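Local atomic coordinates of TRAP dicarboxylate ABC transporter, substrate-binding protein (PDB entry 4OVQ), a protein that binds beta-D-glucuronate as a periplasmic solute-binding protein and probably hands it to a TRAP-type transporter for uptake. Residues 24-32 against 57-68. Residues are numbered along the deposited sequence; the frame is centred on the assembly and turned at random.
Sequences DNWRGWNIH and YTLQMFHGGTLG. With BDP (beta-D-glucopyranuronic acid), chain C.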
loop_
_atom_site.group_PDB
_atom_site.type_symbol
_atom_site.label_atom_id
_atom_site.label_comp_id
_atom_site.label_asym_id
_atom_site.label_seq_id
_atom_site.Cartn_x
_atom_site.Cartn_y
_atom_site.Cartn_z
ATOM N N ASP A 24 1.972 8.358 -27.015
ATOM C CA ASP A 24 2.205 9.621 -26.315
ATOM C C ASP A 24 1.111 9.896 -25.283
ATOM O O ASP A 24 1.357 10.559 -24.271
ATOM C CB ASP A 24 2.277 10.795 -27.306
ATOM C CG ASP A 24 3.374 10.624 -28.335
ATOM O OD1 ASP A 24 4.546 10.412 -27.937
ATOM O OD2 ASP A 24 3.060 10.693 -29.542
ATOM N N ASN A 25 -0.087 9.380 -25.544
ATOM C CA ASN A 25 -1.228 9.548 -24.644
ATOM C C ASN A 25 -1.373 8.303 -23.777
ATOM O O ASN A 25 -1.742 7.215 -24.250
ATOM C CB ASN A 25 -2.493 9.799 -25.442
ATOM C CG ASN A 25 -2.380 11.029 -26.341
ATOM O OD1 ASN A 25 -1.602 11.947 -26.068
ATOM N ND2 ASN A 25 -3.168 11.052 -27.416
ATOM N N TRP A 26 -1.059 8.462 -22.502
ATOM C CA TRP A 26 -0.985 7.333 -21.601
ATOM C C TRP A 26 -2.281 7.112 -20.832
ATOM O O TRP A 26 -3.118 8.010 -20.688
ATOM C CB TRP A 26 0.149 7.565 -20.589
ATOM C CG TRP A 26 1.564 7.697 -21.172
ATOM C CD1 TRP A 26 1.972 7.346 -22.432
ATOM C CD2 TRP A 26 2.734 8.195 -20.501
ATOM N NE1 TRP A 26 3.318 7.600 -22.579
ATOM C CE2 TRP A 26 3.807 8.127 -21.413
ATOM C CE3 TRP A 26 2.971 8.711 -19.225
ATOM C CZ2 TRP A 26 5.102 8.539 -21.079
ATOM C CZ3 TRP A 26 4.248 9.117 -18.888
ATOM C CH2 TRP A 26 5.297 9.053 -19.816
ATOM N N ARG A 27 -2.403 5.903 -20.294
ATOM C CA ARG A 27 -3.478 5.573 -19.387
ATOM C C ARG A 27 -2.871 5.160 -18.050
ATOM O O ARG A 27 -1.809 4.525 -18.019
ATOM C CB ARG A 27 -4.331 4.447 -19.969
ATOM C CG ARG A 27 -4.995 4.885 -21.259
ATOM C CD ARG A 27 -5.447 3.736 -22.102
ATOM N NE ARG A 27 -6.374 2.877 -21.388
ATOM C CZ ARG A 27 -6.140 1.618 -21.020
ATOM N NH1 ARG A 27 -4.983 1.011 -21.278
ATOM N NH2 ARG A 27 -7.095 0.947 -20.380
ATOM N N GLY A 28 -3.556 5.539 -16.982
ATOM C CA GLY A 28 -3.125 5.222 -15.635
ATOM C C GLY A 28 -4.212 4.628 -14.759
ATOM O O GLY A 28 -5.395 4.935 -14.919
ATOM N N TRP A 29 -3.790 3.796 -13.808
ATOM C CA TRP A 29 -4.688 3.138 -12.858
ATOM C C TRP A 29 -4.548 3.656 -11.445
ATOM O O TRP A 29 -3.419 3.881 -10.959
ATOM C CB TRP A 29 -4.403 1.627 -12.881
ATOM C CG TRP A 29 -5.215 0.726 -12.028
ATOM C CD1 TRP A 29 -6.280 -0.041 -12.440
ATOM C CD2 TRP A 29 -5.008 0.410 -10.641
ATOM N NE1 TRP A 29 -6.755 -0.768 -11.390
ATOM C CE2 TRP A 29 -6.002 -0.519 -10.274
ATOM C CE3 TRP A 29 -4.097 0.846 -9.668
ATOM C CZ2 TRP A 29 -6.112 -1.035 -8.965
ATOM C CZ3 TRP A 29 -4.217 0.364 -8.372
ATOM C CH2 TRP A 29 -5.182 -0.616 -8.043
ATOM N N ASN A 30 -5.676 3.839 -10.785
ATOM C CA ASN A 30 -5.725 4.122 -9.359
ATOM C C ASN A 30 -6.989 3.476 -8.818
ATOM O O ASN A 30 -8.047 3.544 -9.469
ATOM C CB ASN A 30 -5.732 5.652 -9.129
ATOM C CG ASN A 30 -6.196 6.059 -7.724
ATOM O OD1 ASN A 30 -5.776 5.485 -6.741
ATOM N ND2 ASN A 30 -7.048 7.089 -7.620
ATOM N N ILE A 31 -6.925 2.854 -7.643
ATOM C CA ILE A 31 -8.081 2.137 -7.103
ATOM C C ILE A 31 -9.060 3.029 -6.341
ATOM O O ILE A 31 -10.190 2.608 -6.083
ATOM C CB ILE A 31 -7.627 0.948 -6.208
ATOM C CG1 ILE A 31 -8.682 -0.165 -6.091
ATOM C CG2 ILE A 31 -7.141 1.426 -4.855
ATOM C CD1 ILE A 31 -8.030 -1.529 -5.686
ATOM N N HIS A 32 -8.660 4.263 -6.016
ATOM C CA HIS A 32 -9.361 5.075 -5.018
ATOM C C HIS A 32 -10.490 5.938 -5.580
ATOM O O HIS A 32 -10.590 6.139 -6.788
ATOM C CB HIS A 32 -8.374 5.893 -4.175
ATOM C CG HIS A 32 -7.542 5.029 -3.289
ATOM N ND1 HIS A 32 -8.053 4.443 -2.151
ATOM C CD2 HIS A 32 -6.261 4.595 -3.400
ATOM C CE1 HIS A 32 -7.123 3.688 -1.595
ATOM N NE2 HIS A 32 -6.023 3.766 -2.325
ATOM N N TYR A 57 3.518 14.693 -23.803
ATOM C CA TYR A 57 3.003 13.504 -23.135
ATOM C C TYR A 57 1.802 13.859 -22.246
ATOM O O TYR A 57 1.864 14.816 -21.473
ATOM C CB TYR A 57 4.105 12.802 -22.328
ATOM C CG TYR A 57 5.231 12.278 -23.207
ATOM C CD1 TYR A 57 6.288 13.086 -23.549
ATOM C CD2 TYR A 57 5.203 10.975 -23.705
ATOM C CE1 TYR A 57 7.304 12.634 -24.361
ATOM C CE2 TYR A 57 6.220 10.513 -24.525
ATOM C CZ TYR A 57 7.273 11.346 -24.837
ATOM O OH TYR A 57 8.303 10.928 -25.656
ATOM N N THR A 58 0.723 13.089 -22.358
ATOM C CA THR A 58 -0.435 13.277 -21.496
ATOM C C THR A 58 -0.846 11.952 -20.860
ATOM O O THR A 58 -0.427 10.877 -21.297
ATOM C CB THR A 58 -1.624 13.845 -22.260
ATOM O OG1 THR A 58 -2.119 12.874 -23.191
ATOM C CG2 THR A 58 -1.212 15.088 -22.999
ATOM N N LEU A 59 -1.705 12.043 -19.855
ATOM C CA LEU A 59 -2.116 10.888 -19.074
ATOM C C LEU A 59 -3.588 10.984 -18.731
ATOM O O LEU A 59 -4.027 11.971 -18.145
ATOM C CB LEU A 59 -1.299 10.810 -17.792
ATOM C CG LEU A 59 -1.666 9.758 -16.742
ATOM C CD1 LEU A 59 -1.537 8.342 -17.290
ATOM C CD2 LEU A 59 -0.686 9.942 -15.578
ATOM N N GLN A 60 -4.345 9.946 -19.097
ATOM C CA GLN A 60 -5.714 9.796 -18.674
ATOM C C GLN A 60 -5.824 8.785 -17.515
ATOM O O GLN A 60 -5.519 7.586 -17.684
ATOM C CB GLN A 60 -6.567 9.319 -19.867
ATOM C CG GLN A 60 -8.067 9.292 -19.611
ATOM C CD GLN A 60 -8.854 8.999 -20.877
ATOM O OE1 GLN A 60 -8.283 8.924 -21.965
ATOM N NE2 GLN A 60 -10.165 8.828 -20.740
HETATM N N MSE A 61 -6.263 9.274 -16.359
HETATM C CA MSE A 61 -6.498 8.415 -15.203
HETATM C C MSE A 61 -7.859 7.728 -15.228
HETATM O O MSE A 61 -8.865 8.327 -15.600
HETATM C CB MSE A 61 -6.395 9.213 -13.911
HETATM C CG MSE A 61 -4.993 9.789 -13.614
HETATM SE SE MSE A 61 -3.579 8.455 -13.505
HETATM C CE MSE A 61 -4.473 7.261 -12.225
ATOM N N PHE A 62 -7.846 6.462 -14.826
ATOM C CA PHE A 62 -9.043 5.728 -14.488
ATOM C C PHE A 62 -8.974 5.418 -13.000
ATOM O O PHE A 62 -8.250 4.477 -12.578
ATOM C CB PHE A 62 -9.105 4.455 -15.338
ATOM C CG PHE A 62 -9.196 4.734 -16.811
ATOM C CD1 PHE A 62 -8.079 5.112 -17.526
ATOM C CD2 PHE A 62 -10.405 4.642 -17.481
ATOM C CE1 PHE A 62 -8.145 5.392 -18.871
ATOM C CE2 PHE A 62 -10.481 4.919 -18.827
ATOM C CZ PHE A 62 -9.350 5.298 -19.524
ATOM N N HIS A 63 -9.653 6.232 -12.207
ATOM C CA HIS A 63 -9.739 6.078 -10.769
ATOM C C HIS A 63 -10.791 5.021 -10.400
ATOM O O HIS A 63 -11.447 4.455 -11.267
ATOM C CB HIS A 63 -10.109 7.407 -10.129
ATOM C CG HIS A 63 -9.149 8.514 -10.454
ATOM N ND1 HIS A 63 -7.801 8.435 -10.186
ATOM C CD2 HIS A 63 -9.350 9.736 -10.993
ATOM C CE1 HIS A 63 -7.204 9.548 -10.576
ATOM N NE2 HIS A 63 -8.129 10.362 -11.052
ATOM N N GLY A 64 -10.959 4.796 -9.100
ATOM C CA GLY A 64 -11.983 3.878 -8.630
ATOM C C GLY A 64 -11.810 2.440 -9.072
ATOM O O GLY A 64 -12.776 1.679 -8.996
ATOM N N GLY A 65 -10.625 2.027 -9.532
ATOM C CA GLY A 65 -10.414 0.629 -9.870
ATOM C C GLY A 65 -11.217 0.105 -11.054
ATOM O O GLY A 65 -11.337 -1.107 -11.255
ATOM N N THR A 66 -11.747 1.024 -11.859
ATOM C CA THR A 66 -12.670 0.627 -12.930
ATOM C C THR A 66 -11.932 -0.174 -14.013
ATOM O O THR A 66 -12.552 -0.906 -14.785
ATOM C CB THR A 66 -13.439 1.846 -13.517
ATOM O OG1 THR A 66 -12.524 2.692 -14.203
ATOM C CG2 THR A 66 -14.163 2.649 -12.380
ATOM N N LEU A 67 -10.599 -0.122 -14.022
ATOM C CA LEU A 67 -9.834 -0.942 -14.956
ATOM C C LEU A 67 -9.478 -2.359 -14.434
ATOM O O LEU A 67 -9.043 -3.238 -15.196
ATOM C CB LEU A 67 -8.543 -0.236 -15.367
ATOM C CG LEU A 67 -8.729 0.943 -16.322
ATOM C CD1 LEU A 67 -7.367 1.456 -16.767
ATOM C CD2 LEU A 67 -9.607 0.584 -17.520
ATOM N N GLY A 68 -9.690 -2.590 -13.151
ATOM C CA GLY A 68 -9.516 -3.930 -12.628
ATOM C C GLY A 68 -8.849 -3.984 -11.268
ATOM O O GLY A 68 -8.571 -2.969 -10.629
HETATM C C1 BDP C . -5.049 0.535 0.522
HETATM C C2 BDP C . -4.143 0.768 -0.659
HETATM C C3 BDP C . -4.813 0.206 -1.835
HETATM C C4 BDP C . -5.065 -1.252 -1.641
HETATM C C5 BDP C . -5.897 -1.481 -0.401
HETATM C C6 BDP C . -6.151 -2.969 -0.111
HETATM O O2 BDP C . -4.052 2.226 -0.803
HETATM O O3 BDP C . -3.821 0.312 -2.923
HETATM O O4 BDP C . -5.761 -1.809 -2.835
HETATM O O5 BDP C . -5.286 -0.897 0.741
HETATM O O6A BDP C . -6.308 -3.766 -1.083
HETATM O O1 BDP C . -4.513 1.006 1.724
HETATM O O6B BDP C . -6.333 -3.234 1.103
#
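Trp26 N donates to Thr58 O at 2.8 Å and Trp26 O receives Gln60 N, while Gly28 N donates to Gln60 O and Gly28 O receives Phe62 N (2.9 Å), the parallel ladder of strands 25-29 and 58-62, whose directions differ by 29°. The backbone of Arg27 and Trp29 faces the other way, to Ile84 and Asn86 of strand 84-88, with Arg27 N taken by the carboxylate of Glu83. The helix 37-52 crossing over between the two strands makes this a beta-alpha-beta unit.

Asn30 continues the ladder: its N reaches Phe62 O, and its O receives Gly65 N at 3.0 Å, in the carbonyl plane on a lone pair. With CG anti to the backbone N (chi1 163°), the amide swings to His63, where Asn30 ND2 meets His63 ND1 at 3.0 Å, nearly straight although tilted from the imidazole plane. Thr39 OG1 is the second partner of this ND2, and Asp43 holds His63 NE2, so both imidazole nitrogens are engaged.

Trp29 NE1 donates to Gly68 O at 3.0 Å; the oxygen lies in the indole plane, but the donor stands above the carbonyl plane. Leu67 CB meets the same ring edge, 3.7 Å from Trp29 CD1. A phenylalanine here would probably leave Gly68 O without this donor and the turn before helix 70-79 less firmly fixed.

His32 O accepts Gly64 N in a short but bent bond (2.7 Å, 137°). His32 NE2 donates to O2 of the bound glucuronate at 2.9 Å, and that oxygen lies at the imidazole edge; Glu234 and Arg167 also bind the sugar. Through Asn30 O and His32 O, backbone bonds thus tie the glycine-rich turn to a residue that hydrogen-bonds the ligand.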